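PDB 1Z6O: ferritin light chain from Trichoplusia ni, which probably stores iron in a soluble, non-toxic form as part of a 24-chain secreted shell, in which the light chain is thought to facilitate nucleation of the ferrihydrite core. Local coordinates for residues 60-65 with 70-75; 54-59 with 78-83; 29-34 with 154-159. All blocks are in the same frame, centred on the assembly; numbering follows the deposited sequence.

Contact 1: residues 60-65 with 70-75; sequences AYFNNY and AGFSKL
Phe62 and Phe72 both hold CG anti to the carbonyl carbon (chi1 -78° and -80°), which sets Phe72 CB against the Phe62 ring while the Phe72 ring itself leads off; Ser73 instead holds OG anti to its backbone N, which puts the hydroxyl beside Asn63. Phe72 CB sits over one face of the Phe62 ring, displaced toward the rim and 3.8 Å from Phe62 CG, a CH-pi contact. Tyr61 CD2, from the residue just before, lies over the centre of the opposite face. The two phenyl planes are tilted by 30° and slid so far apart, with centroids separated by 5.4 Å, that they barely overlap. Beside them Phe62 CB packs 3.9 Å from Ser73 N, and Asn63 CB lies 3.6 Å from Ser73 OG. That hydroxyl is hydrogen-bonded to Ala59 O, near the end of helix 37-61. Leu126 and Glu122 of helix 122-148 flank Phe72, and Asp205 accepts from the backbone N of both Gly71 and Phe72 through its two carboxylate oxygens. A type I turn from Tyr61 to Asn64 starts the chain's reversal, as expected of the short connection between the first two long antiparallel helices of the ferritin four-helix bundle.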
ATOM      1  N   ALA A  60      28.063  12.623 -38.801  1.00 16.62           N
ATOM      2  CA  ALA A  60      27.297  13.553 -39.636  1.00 17.86           C
ATOM      3  C   ALA A  60      27.181  13.007 -41.057  1.00 17.26           C
ATOM      4  O   ALA A  60      26.094  12.972 -41.632  1.00 17.14           O
ATOM      5  CB  ALA A  60      27.986  14.942 -39.664  1.00 17.16           C
ATOM      6  N   TYR A  61      28.300  12.566 -41.625  1.00 16.92           N
ATOM      7  CA  TYR A  61      28.273  12.040 -42.985  1.00 17.48           C
ATOM      8  C   TYR A  61      27.267  10.895 -43.145  1.00 20.23           C
ATOM      9  O   TYR A  61      26.523  10.853 -44.125  1.00 17.05           O
ATOM     10  CB  TYR A  61      29.658  11.549 -43.408  1.00 17.51           C
ATOM     11  CG  TYR A  61      29.683  11.037 -44.829  1.00 20.53           C
ATOM     12  CD1 TYR A  61      29.578  11.918 -45.907  1.00 20.91           C
ATOM     13  CD2 TYR A  61      29.781   9.668 -45.100  1.00 20.33           C
ATOM     14  CE1 TYR A  61      29.569  11.453 -47.224  1.00 23.89           C
ATOM     15  CE2 TYR A  61      29.773   9.191 -46.418  1.00 23.94           C
ATOM     16  CZ  TYR A  61      29.667  10.092 -47.468  1.00 26.16           C
ATOM     17  OH  TYR A  61      29.662   9.641 -48.760  1.00 38.16           O
ATOM     18  N   PHE A  62      27.241   9.965 -42.195  1.00 15.59           N
ATOM     19  CA  PHE A  62      26.304   8.853 -42.301  1.00 17.60           C
ATOM     20  C   PHE A  62      24.864   9.226 -42.011  1.00 20.16           C
ATOM     21  O   PHE A  62      23.962   8.398 -42.138  1.00 19.79           O
ATOM     22  CB  PHE A  62      26.762   7.679 -41.425  1.00 14.47           C
ATOM     23  CG  PHE A  62      27.872   6.893 -42.064  1.00 18.17           C
ATOM     24  CD1 PHE A  62      29.192   7.059 -41.659  1.00 18.56           C
ATOM     25  CD2 PHE A  62      27.603   6.075 -43.161  1.00 19.53           C
ATOM     26  CE1 PHE A  62      30.238   6.425 -42.347  1.00 22.16           C
ATOM     27  CE2 PHE A  62      28.634   5.440 -43.855  1.00 21.39           C
ATOM     28  CZ  PHE A  62      29.954   5.618 -43.448  1.00 21.37           C
ATOM     29  N   ASN A  63      24.646  10.479 -41.627  1.00 16.31           N
ATOM     30  CA  ASN A  63      23.291  10.949 -41.376  1.00 17.57           C
ATOM     31  C   ASN A  63      22.826  11.891 -42.503  1.00 17.85           C
ATOM     32  O   ASN A  63      21.815  12.582 -42.347  1.00 17.94           O
ATOM     33  CB  ASN A  63      23.205  11.643 -40.000  1.00 19.31           C
ATOM     34  CG  ASN A  63      21.762  11.885 -39.543  1.00 37.75           C
ATOM     35  OD1 ASN A  63      20.879  11.050 -39.749  1.00 33.31           O
ATOM     36  ND2 ASN A  63      21.527  13.029 -38.904  1.00 31.87           N
ATOM     37  N   ASN A  64      23.555  11.948 -43.628  1.00 15.20           N
ATOM     38  CA  ASN A  64      23.073  12.784 -44.737  1.00 15.72           C
ATOM     39  C   ASN A  64      21.960  11.977 -45.431  1.00 19.99           C
ATOM     40  O   ASN A  64      21.842  10.768 -45.206  1.00 16.63           O
ATOM     41  CB  ASN A  64      24.218  13.258 -45.697  1.00 14.83           C
ATOM     42  CG  ASN A  64      24.696  12.199 -46.696  1.00 20.50           C
ATOM     43  OD1 ASN A  64      23.909  11.551 -47.377  1.00 21.28           O
ATOM     44  ND2 ASN A  64      26.012  12.067 -46.816  1.00 17.47           N
ATOM     45  N   TYR A  65      21.123  12.623 -46.243  1.00 15.42           N
ATOM     46  CA  TYR A  65      19.982  11.905 -46.824  1.00 16.58           C
ATOM     47  C   TYR A  65      20.303  10.797 -47.822  1.00 17.64           C
ATOM     48  O   TYR A  65      19.485   9.898 -48.015  1.00 18.10           O
ATOM     49  CB  TYR A  65      18.996  12.901 -47.460  1.00 16.44           C
ATOM     50  CG  TYR A  65      19.369  13.285 -48.867  1.00 16.93           C
ATOM     51  CD1 TYR A  65      18.875  12.566 -49.961  1.00 17.09           C
ATOM     52  CD2 TYR A  65      20.255  14.335 -49.108  1.00 15.07           C
ATOM     53  CE1 TYR A  65      19.265  12.890 -51.271  1.00 18.35           C
ATOM     54  CE2 TYR A  65      20.652  14.666 -50.410  1.00 19.29           C
ATOM     55  CZ  TYR A  65      20.149  13.934 -51.482  1.00 21.51           C
ATOM     56  OH  TYR A  65      20.548  14.253 -52.760  1.00 23.19           O
ATOM     57  N   ALA A  70      21.452   5.249 -40.083  1.00 18.05           N
ATOM     58  CA  ALA A  70      21.303   5.619 -38.675  1.00 21.01           C
ATOM     59  C   ALA A  70      22.158   4.775 -37.721  1.00 22.04           C
ATOM     60  O   ALA A  70      22.607   5.271 -36.684  1.00 19.07           O
ATOM     61  CB  ALA A  70      19.830   5.547 -38.270  1.00 23.24           C
ATOM     62  N   GLY A  71      22.380   3.510 -38.070  1.00 19.46           N
ATOM     63  CA  GLY A  71      23.188   2.634 -37.234  1.00 17.99           C
ATOM     64  C   GLY A  71      24.656   3.034 -37.278  1.00 18.63           C
ATOM     65  O   GLY A  71      25.318   3.104 -36.241  1.00 17.58           O
ATOM     66  N   PHE A  72      25.180   3.283 -38.474  1.00 15.96           N
ATOM     67  CA  PHE A  72      26.575   3.706 -38.593  1.00 18.08           C
ATOM     68  C   PHE A  72      26.752   5.070 -37.933  1.00 20.17           C
ATOM     69  O   PHE A  72      27.756   5.333 -37.265  1.00 18.70           O
ATOM     70  CB  PHE A  72      26.999   3.794 -40.063  1.00 17.11           C
ATOM     71  CG  PHE A  72      27.340   2.462 -40.671  1.00 20.88           C
ATOM     72  CD1 PHE A  72      26.333   1.577 -41.055  1.00 20.31           C
ATOM     73  CD2 PHE A  72      28.670   2.073 -40.819  1.00 24.36           C
ATOM     74  CE1 PHE A  72      26.641   0.321 -41.574  1.00 22.53           C
ATOM     75  CE2 PHE A  72      28.996   0.817 -41.336  1.00 24.68           C
ATOM     76  CZ  PHE A  72      27.978  -0.064 -41.716  1.00 21.05           C
ATOM     77  N   SER A  73      25.769   5.942 -38.110  1.00 18.25           N
ATOM     78  CA  SER A  73      25.857   7.266 -37.522  1.00 18.51           C
ATOM     79  C   SER A  73      25.892   7.176 -35.990  1.00 21.11           C
ATOM     80  O   SER A  73      26.674   7.865 -35.326  1.00 19.42           O
ATOM     81  CB  SER A  73      24.669   8.117 -38.011  1.00 20.45           C
ATOM     82  OG  SER A  73      24.833   9.448 -37.596  1.00 26.38           O
ATOM     83  N   LYS A  74      25.059   6.306 -35.430  1.00 17.69           N
ATOM     84  CA  LYS A  74      25.000   6.112 -33.982  1.00 19.53           C
ATOM     85  C   LYS A  74      26.329   5.550 -33.452  1.00 19.47           C
ATOM     86  O   LYS A  74      26.787   5.919 -32.363  1.00 18.00           O
ATOM     87  CB  LYS A  74      23.865   5.140 -33.646  1.00 22.44           C
ATOM     88  CG  LYS A  74      23.625   4.928 -32.165  1.00 31.75           C
ATOM     89  CD  LYS A  74      22.469   3.946 -31.952  1.00 40.33           C
ATOM     90  CE  LYS A  74      22.130   3.802 -30.477  1.00 55.03           C
ATOM     91  NZ  LYS A  74      21.065   2.784 -30.254  1.00 68.02           N
ATOM     92  N   LEU A  75      26.939   4.650 -34.218  1.00 16.37           N
ATOM     93  CA  LEU A  75      28.218   4.056 -33.828  1.00 17.67           C
ATOM     94  C   LEU A  75      29.271   5.162 -33.697  1.00 18.86           C
ATOM     95  O   LEU A  75      29.998   5.236 -32.698  1.00 16.81           O
ATOM     96  CB  LEU A  75      28.664   3.023 -34.881  1.00 17.26           C
ATOM     97  CG  LEU A  75      29.992   2.274 -34.654  1.00 23.93           C
ATOM     98  CD1 LEU A  75      30.033   1.002 -35.505  1.00 25.43           C
ATOM     99  CD2 LEU A  75      31.163   3.170 -35.029  1.00 28.72           C
TER

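Contact 2: residues 54-59 with 78-83; sequences DYLLSA and KLSDEA
In the antiparallel pair formed by helices 37-61 and 70-96 of the ferritin four-helix bundle, Tyr55 and Leu56 meet Leu79 and Ser80 where the local axes come within 7.9 Å, crossing at -157°. Tyr55 brings the broad surface. Its ring lies across Leu79, whose CB sits over one face, nearer the rim than the centre, 3.6 Å from Tyr55 CD1, close enough for a CH-pi contact. At the root of the same side chain, Tyr55 CB packs 3.7 Å from Ser80 CB. The small serine is consistent with the close approach of the backbones, 5.0 Å between Tyr55 CA and Ser80 CA. With chi1 at 177°, Ser80 places OG anti to its backbone N, alongside Leu56 and 3.6 Å from Leu56 CB. That hydroxyl is hydrogen-bonded to Ser52 O, one turn earlier on the facing helix, and to Arg68 of a neighbouring heavy chain, which also forms a salt bridge with Asp81. The far end of Tyr55 reaches Thr132 on helix 122-148, where OH and OG1 are hydrogen-bonded. Between the two segments, then, the contact is van der Waals and CH-pi packing, largely of carbon but with Ser80 OG against Leu56 CB, while the buried hydroxyls of Tyr55 and Ser80 make their polar bonds to partners outside and are anchored there.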
ATOM      1  N   ASP A  54      36.762  14.046 -35.310  1.00 17.83           N
ATOM      2  CA  ASP A  54      36.799  13.232 -36.539  1.00 18.57           C
ATOM      3  C   ASP A  54      35.569  12.302 -36.537  1.00 18.80           C
ATOM      4  O   ASP A  54      34.874  12.152 -37.542  1.00 17.47           O
ATOM      5  CB  ASP A  54      38.044  12.322 -36.602  1.00 19.02           C
ATOM      6  CG  ASP A  54      39.333  13.086 -36.860  1.00 29.72           C
ATOM      7  OD1 ASP A  54      39.271  14.167 -37.475  1.00 25.08           O
ATOM      8  OD2 ASP A  54      40.412  12.589 -36.461  1.00 24.29           O
ATOM      9  N   TYR A  55      35.321  11.650 -35.405  1.00 15.57           N
ATOM     10  CA  TYR A  55      34.180  10.737 -35.295  1.00 16.49           C
ATOM     11  C   TYR A  55      32.860  11.495 -35.461  1.00 18.95           C
ATOM     12  O   TYR A  55      31.895  10.973 -36.023  1.00 17.13           O
ATOM     13  CB  TYR A  55      34.198  10.031 -33.931  1.00 14.35           C
ATOM     14  CG  TYR A  55      35.378   9.087 -33.747  1.00 15.90           C
ATOM     15  CD1 TYR A  55      35.943   8.899 -32.492  1.00 16.79           C
ATOM     16  CD2 TYR A  55      35.901   8.361 -34.825  1.00 17.51           C
ATOM     17  CE1 TYR A  55      37.006   8.007 -32.298  1.00 16.47           C
ATOM     18  CE2 TYR A  55      36.969   7.460 -34.643  1.00 21.52           C
ATOM     19  CZ  TYR A  55      37.508   7.293 -33.371  1.00 20.21           C
ATOM     20  OH  TYR A  55      38.542   6.403 -33.152  1.00 23.00           O
ATOM     21  N   LEU A  56      32.811  12.719 -34.950  1.00 16.21           N
ATOM     22  CA  LEU A  56      31.598  13.518 -35.077  1.00 16.91           C
ATOM     23  C   LEU A  56      31.300  13.777 -36.558  1.00 18.18           C
ATOM     24  O   LEU A  56      30.145  13.719 -36.985  1.00 17.96           O
ATOM     25  CB  LEU A  56      31.758  14.849 -34.322  1.00 19.49           C
ATOM     26  CG  LEU A  56      30.519  15.752 -34.388  1.00 27.40           C
ATOM     27  CD1 LEU A  56      29.361  15.040 -33.700  1.00 30.86           C
ATOM     28  CD2 LEU A  56      30.791  17.079 -33.692  1.00 26.61           C
ATOM     29  N   LEU A  57      32.335  14.059 -37.348  1.00 15.92           N
ATOM     30  CA  LEU A  57      32.136  14.303 -38.779  1.00 18.16           C
ATOM     31  C   LEU A  57      31.683  13.023 -39.488  1.00 21.10           C
ATOM     32  O   LEU A  57      30.881  13.085 -40.415  1.00 16.52           O
ATOM     33  CB  LEU A  57      33.417  14.856 -39.423  1.00 17.65           C
ATOM     34  CG  LEU A  57      33.814  16.258 -38.915  1.00 22.54           C
ATOM     35  CD1 LEU A  57      35.149  16.664 -39.535  1.00 23.33           C
ATOM     36  CD2 LEU A  57      32.731  17.278 -39.265  1.00 20.58           C
ATOM     37  N   SER A  58      32.199  11.867 -39.075  1.00 17.22           N
ATOM     38  CA  SER A  58      31.742  10.609 -39.676  1.00 16.90           C
ATOM     39  C   SER A  58      30.273  10.388 -39.310  1.00 16.79           C
ATOM     40  O   SER A  58      29.485   9.938 -40.142  1.00 17.77           O
ATOM     41  CB  SER A  58      32.564   9.412 -39.174  1.00 17.29           C
ATOM     42  OG  SER A  58      33.858   9.416 -39.751  1.00 19.64           O
ATOM     43  N   ALA A  59      29.899  10.690 -38.065  1.00 15.04           N
ATOM     44  CA  ALA A  59      28.504  10.519 -37.654  1.00 17.38           C
ATOM     45  C   ALA A  59      27.604  11.404 -38.525  1.00 22.56           C
ATOM     46  O   ALA A  59      26.515  10.989 -38.935  1.00 18.02           O
ATOM     47  CB  ALA A  59      28.325  10.886 -36.179  1.00 16.95           C
ATOM     48  N   LYS A  78      28.640   7.664 -30.778  1.00 17.05           N
ATOM     49  CA  LYS A  78      29.047   7.109 -29.489  1.00 19.53           C
ATOM     50  C   LYS A  78      30.575   7.208 -29.331  1.00 17.74           C
ATOM     51  O   LYS A  78      31.069   7.568 -28.260  1.00 18.04           O
ATOM     52  CB  LYS A  78      28.594   5.654 -29.374  1.00 21.16           C
ATOM     53  CG  LYS A  78      28.998   4.998 -28.063  1.00 34.64           C
ATOM     54  CD  LYS A  78      28.374   3.618 -27.916  1.00 49.27           C
ATOM     55  CE  LYS A  78      28.771   2.977 -26.591  1.00 60.51           C
ATOM     56  NZ  LYS A  78      28.172   1.623 -26.424  1.00 71.86           N
ATOM     57  N   LEU A  79      31.320   6.876 -30.381  1.00 16.18           N
ATOM     58  CA  LEU A  79      32.783   6.993 -30.332  1.00 18.19           C
ATOM     59  C   LEU A  79      33.185   8.453 -30.082  1.00 19.55           C
ATOM     60  O   LEU A  79      34.137   8.730 -29.347  1.00 17.72           O
ATOM     61  CB  LEU A  79      33.413   6.530 -31.651  1.00 16.50           C
ATOM     62  CG  LEU A  79      33.366   5.023 -31.945  1.00 21.11           C
ATOM     63  CD1 LEU A  79      34.056   4.753 -33.283  1.00 21.18           C
ATOM     64  CD2 LEU A  79      34.061   4.248 -30.821  1.00 23.07           C
ATOM     65  N   SER A  80      32.473   9.385 -30.713  1.00 15.19           N
ATOM     66  CA  SER A  80      32.760  10.812 -30.536  1.00 15.56           C
ATOM     67  C   SER A  80      32.491  11.260 -29.100  1.00 16.64           C
ATOM     68  O   SER A  80      33.333  11.920 -28.477  1.00 16.22           O
ATOM     69  CB  SER A  80      31.896  11.660 -31.488  1.00 17.20           C
ATOM     70  OG  SER A  80      32.138  13.047 -31.266  1.00 17.46           O
ATOM     71  N   ASP A  81      31.315  10.912 -28.576  1.00 15.48           N
ATOM     72  CA  ASP A  81      30.954  11.295 -27.211  1.00 18.24           C
ATOM     73  C   ASP A  81      31.934  10.702 -26.198  1.00 19.92           C
ATOM     74  O   ASP A  81      32.309  11.362 -25.226  1.00 18.40           O
ATOM     75  CB  ASP A  81      29.534  10.824 -26.847  1.00 20.27           C
ATOM     76  CG  ASP A  81      28.432  11.574 -27.613  1.00 33.26           C
ATOM     77  OD1 ASP A  81      28.688  12.654 -28.198  1.00 28.35           O
ATOM     78  OD2 ASP A  81      27.283  11.077 -27.614  1.00 29.00           O
ATOM     79  N   GLU A  82      32.336   9.452 -26.402  1.00 17.18           N
ATOM     80  CA  GLU A  82      33.283   8.832 -25.475  1.00 20.87           C
ATOM     81  C   GLU A  82      34.646   9.516 -25.518  1.00 19.06           C
ATOM     82  O   GLU A  82      35.259   9.743 -24.478  1.00 18.39           O
ATOM     83  CB  GLU A  82      33.438   7.336 -25.784  1.00 22.32           C
ATOM     84  CG  GLU A  82      32.103   6.599 -25.641  1.00 42.81           C
ATOM     85  CD  GLU A  82      32.177   5.101 -25.927  1.00 60.28           C
ATOM     86  OE1 GLU A  82      32.842   4.699 -26.913  1.00 57.41           O
ATOM     87  OE2 GLU A  82      31.544   4.329 -25.170  1.00 58.64           O
ATOM     88  N   ALA A  83      35.122   9.843 -26.716  1.00 15.32           N
ATOM     89  CA  ALA A  83      36.419  10.499 -26.847  1.00 16.42           C
ATOM     90  C   ALA A  83      36.374  11.920 -26.259  1.00 17.90           C
ATOM     91  O   ALA A  83      37.365  12.396 -25.694  1.00 17.21           O
ATOM     92  CB  ALA A  83      36.847  10.533 -28.320  1.00 15.90           C
TER

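Contact 3: residues 29-34 with 154-159; sequences GEYGSH and LHDPEI
Tyr31 and Ile159 meet at about a right angle, the ring carbon Tyr31 CE1 resting 3.8 Å from Ile159 CD1. Tyr31 CG stands anti to its backbone N (chi1 -177°), which brings the ring there. One atom further back, Tyr31 CD1 lies 3.6 Å from Asp156 OD2, which approaches the ring edge close to its plane, with the carboxylate turned 72° against the ring. At the other end of the contact Leu154 CD2 touches His34 O at 3.4 Å. Two waters bridge the segments: one donates to Gly29 O and accepts from His155 N at 3.0 Å, while the other lies 2.9 Å from Gly29 O and 2.7 Å from Asp156 OD2. Asp156 is the N-cap of helix 157-190, the last long helix of the four-helix bundle, so the loop ahead of helix 37-61 is fastened to the start of that helix. The capping is done by OD1, which takes a fairly straight bond (162°) from Ile159 N on its anti side, out of the carboxylate plane, and a weak one from Glu158 N. Its other oxygen, OD2, makes a salt bridge with Arg97, whose guanidinium also pairs with Glu158. Ala38 and Leu41 of helix 37-61 pack on Tyr31, and Val37 on Leu154 and Ile159. A second light chain also abuts the contact: its Glu138 accepts from Gly29 N, and its His144 and Arg149 are hydrogen-bonded to the His155 ring.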
ATOM      1  N   GLY A  29      56.324  11.664  -6.495  1.00 19.17           N
ATOM      2  CA  GLY A  29      56.925  10.643  -7.341  1.00 22.21           C
ATOM      3  C   GLY A  29      57.685  11.321  -8.482  1.00 23.96           C
ATOM      4  O   GLY A  29      57.897  10.738  -9.540  1.00 25.55           O
ATOM      5  N   GLU A  30      58.098  12.564  -8.282  1.00 24.71           N
ATOM      6  CA  GLU A  30      58.794  13.309  -9.350  1.00 42.00           C
ATOM      7  C   GLU A  30      58.030  13.329 -10.691  1.00 44.63           C
ATOM      8  O   GLU A  30      58.628  13.306 -11.782  1.00 36.60           O
ATOM      9  CB  GLU A  30      60.194  12.734  -9.564  1.00 49.15           C
ATOM     10  CG  GLU A  30      61.102  12.924  -8.357  1.00 61.75           C
ATOM     11  CD  GLU A  30      62.485  12.357  -8.578  1.00 74.38           C
ATOM     12  OE1 GLU A  30      62.588  11.147  -8.875  1.00 81.63           O
ATOM     13  OE2 GLU A  30      63.467  13.122  -8.455  1.00 81.82           O
ATOM     14  N   TYR A  31      56.705  13.369 -10.605  1.00 35.93           N
ATOM     15  CA  TYR A  31      55.865  13.400 -11.799  1.00 26.72           C
ATOM     16  C   TYR A  31      56.257  14.608 -12.643  1.00 22.51           C
ATOM     17  O   TYR A  31      56.286  15.733 -12.146  1.00 24.11           O
ATOM     18  CB  TYR A  31      54.394  13.538 -11.395  1.00 26.40           C
ATOM     19  CG  TYR A  31      53.442  13.517 -12.559  1.00 22.69           C
ATOM     20  CD1 TYR A  31      53.077  12.316 -13.157  1.00 22.40           C
ATOM     21  CD2 TYR A  31      52.911  14.699 -13.067  1.00 22.05           C
ATOM     22  CE1 TYR A  31      52.207  12.286 -14.232  1.00 23.74           C
ATOM     23  CE2 TYR A  31      52.032  14.682 -14.153  1.00 22.24           C
ATOM     24  CZ  TYR A  31      51.690  13.466 -14.726  1.00 23.13           C
ATOM     25  OH  TYR A  31      50.842  13.434 -15.803  1.00 28.84           O
ATOM     26  N   GLY A  32      56.550  14.383 -13.916  1.00 20.70           N
ATOM     27  CA  GLY A  32      56.921  15.490 -14.777  1.00 27.18           C
ATOM     28  C   GLY A  32      58.408  15.833 -14.783  1.00 38.55           C
ATOM     29  O   GLY A  32      58.859  16.547 -15.677  1.00 37.66           O
ATOM     30  N   SER A  33      59.172  15.325 -13.812  1.00 32.99           N
ATOM     31  CA  SER A  33      60.613  15.610 -13.721  1.00 39.14           C
ATOM     32  C   SER A  33      61.496  14.685 -14.549  1.00 42.96           C
ATOM     33  O   SER A  33      62.479  15.124 -15.138  1.00 49.26           O
ATOM     34  CB  SER A  33      61.082  15.545 -12.264  1.00 36.79           C
ATOM     35  OG  SER A  33      60.403  16.504 -11.477  1.00 51.69           O
ATOM     36  N   HIS A  34      61.161  13.402 -14.576  1.00 39.38           N
ATOM     37  CA  HIS A  34      61.941  12.436 -15.341  1.00 43.62           C
ATOM     38  C   HIS A  34      61.022  11.809 -16.374  1.00 46.45           C
ATOM     39  O   HIS A  34      59.822  11.683 -16.140  1.00 40.52           O
ATOM     40  CB  HIS A  34      62.481  11.326 -14.428  1.00 43.31           C
ATOM     41  CG  HIS A  34      63.393  11.813 -13.349  1.00 50.30           C
ATOM     42  ND1 HIS A  34      64.703  12.176 -13.587  1.00 55.03           N
ATOM     43  CD2 HIS A  34      63.184  12.010 -12.025  1.00 51.56           C
ATOM     44  CE1 HIS A  34      65.260  12.573 -12.458  1.00 56.04           C
ATOM     45  NE2 HIS A  34      64.361  12.483 -11.494  1.00 57.39           N
ATOM     46  N   LEU A 154      62.141   6.733 -13.426  1.00 23.57           N
ATOM     47  CA  LEU A 154      60.719   7.030 -13.366  1.00 24.13           C
ATOM     48  C   LEU A 154      59.913   5.757 -13.147  1.00 20.15           C
ATOM     49  O   LEU A 154      60.041   4.795 -13.903  1.00 19.59           O
ATOM     50  CB  LEU A 154      60.270   7.709 -14.669  1.00 26.14           C
ATOM     51  CG  LEU A 154      58.760   7.835 -14.947  1.00 35.70           C
ATOM     52  CD1 LEU A 154      58.090   8.646 -13.864  1.00 35.63           C
ATOM     53  CD2 LEU A 154      58.555   8.496 -16.304  1.00 42.31           C
ATOM     54  N   HIS A 155      59.116   5.741 -12.085  1.00 18.13           N
ATOM     55  CA  HIS A 155      58.226   4.614 -11.833  1.00 18.31           C
ATOM     56  C   HIS A 155      56.943   5.251 -11.318  1.00 20.37           C
ATOM     57  O   HIS A 155      56.896   5.735 -10.183  1.00 18.82           O
ATOM     58  CB  HIS A 155      58.778   3.644 -10.786  1.00 18.28           C
ATOM     59  CG  HIS A 155      57.958   2.397 -10.657  1.00 19.13           C
ATOM     60  ND1 HIS A 155      57.831   1.485 -11.686  1.00 20.16           N
ATOM     61  CD2 HIS A 155      57.174   1.939  -9.649  1.00 16.94           C
ATOM     62  CE1 HIS A 155      57.003   0.521 -11.318  1.00 21.56           C
ATOM     63  NE2 HIS A 155      56.588   0.772 -10.087  1.00 19.45           N
ATOM     64  N   ASP A 156      55.909   5.283 -12.156  1.00 18.32           N
ATOM     65  CA  ASP A 156      54.650   5.893 -11.734  1.00 18.31           C
ATOM     66  C   ASP A 156      53.481   4.935 -11.933  1.00 16.28           C
ATOM     67  O   ASP A 156      52.818   4.929 -12.973  1.00 16.33           O
ATOM     68  CB  ASP A 156      54.398   7.196 -12.489  1.00 18.00           C
ATOM     69  CG  ASP A 156      53.418   8.088 -11.754  1.00 23.89           C
ATOM     70  OD1 ASP A 156      52.288   7.618 -11.486  1.00 20.07           O
ATOM     71  OD2 ASP A 156      53.776   9.238 -11.417  1.00 21.82           O
ATOM     72  N   PRO A 157      53.227   4.097 -10.927  1.00 17.02           N
ATOM     73  CA  PRO A 157      52.128   3.137 -11.026  1.00 17.19           C
ATOM     74  C   PRO A 157      50.749   3.777 -10.921  1.00 16.16           C
ATOM     75  O   PRO A 157      49.747   3.120 -11.197  1.00 15.72           O
ATOM     76  CB  PRO A 157      52.425   2.142  -9.898  1.00 17.15           C
ATOM     77  CG  PRO A 157      53.131   2.983  -8.873  1.00 18.02           C
ATOM     78  CD  PRO A 157      54.022   3.899  -9.697  1.00 16.52           C
ATOM     79  N   GLU A 158      50.688   5.049 -10.527  1.00 15.32           N
ATOM     80  CA  GLU A 158      49.390   5.725 -10.449  1.00 16.24           C
ATOM     81  C   GLU A 158      48.922   5.944 -11.890  1.00 17.48           C
ATOM     82  O   GLU A 158      47.766   5.675 -12.225  1.00 14.95           O
ATOM     83  CB  GLU A 158      49.505   7.063  -9.709  1.00 14.17           C
ATOM     84  CG  GLU A 158      48.142   7.668  -9.309  1.00 16.72           C
ATOM     85  CD  GLU A 158      47.377   8.325 -10.468  1.00 24.61           C
ATOM     86  OE1 GLU A 158      46.125   8.245 -10.463  1.00 24.75           O
ATOM     87  OE2 GLU A 158      48.006   8.936 -11.369  1.00 20.59           O
ATOM     88  N   ILE A 159      49.820   6.424 -12.744  1.00 15.01           N
ATOM     89  CA  ILE A 159      49.475   6.614 -14.158  1.00 14.88           C
ATOM     90  C   ILE A 159      49.194   5.244 -14.792  1.00 15.51           C
ATOM     91  O   ILE A 159      48.259   5.091 -15.581  1.00 16.36           O
ATOM     92  CB  ILE A 159      50.631   7.284 -14.950  1.00 17.36           C
ATOM     93  CG1 ILE A 159      50.832   8.728 -14.470  1.00 18.87           C
ATOM     94  CG2 ILE A 159      50.324   7.243 -16.459  1.00 18.59           C
ATOM     95  CD1 ILE A 159      49.574   9.618 -14.594  1.00 22.72           C
TER
HETATM   96  O   HOH W   1      59.221   8.204 -10.425  1.00 38.11           O
HETATM   97  O   HOH W   2      56.279  10.134 -11.852  1.00 47.17           O

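How the contacts relate
Coming from the N terminus, the chain passes helix 4-11 and reaches 29-34, the first half of contact 3, whose partner 154-159 arrives only after three long helices. Contact 3 thus closes the widest loop and encloses the other two. Helix 37-61 then supplies 54-59 to contact 2 and its end to contact 1; the chain turns, and helix 70-96 answers first with 70-75, then with 78-83, so contact 1 lies within contact 2 like successive rungs of a hairpin. These adjoin, their centres about 11 Å apart. Contact 3 lies on the opposite side of the chain's centre, its centre about 42 Å from that of contact 1, joining the loop between helices 4-11 and 37-61 to helix 157-190.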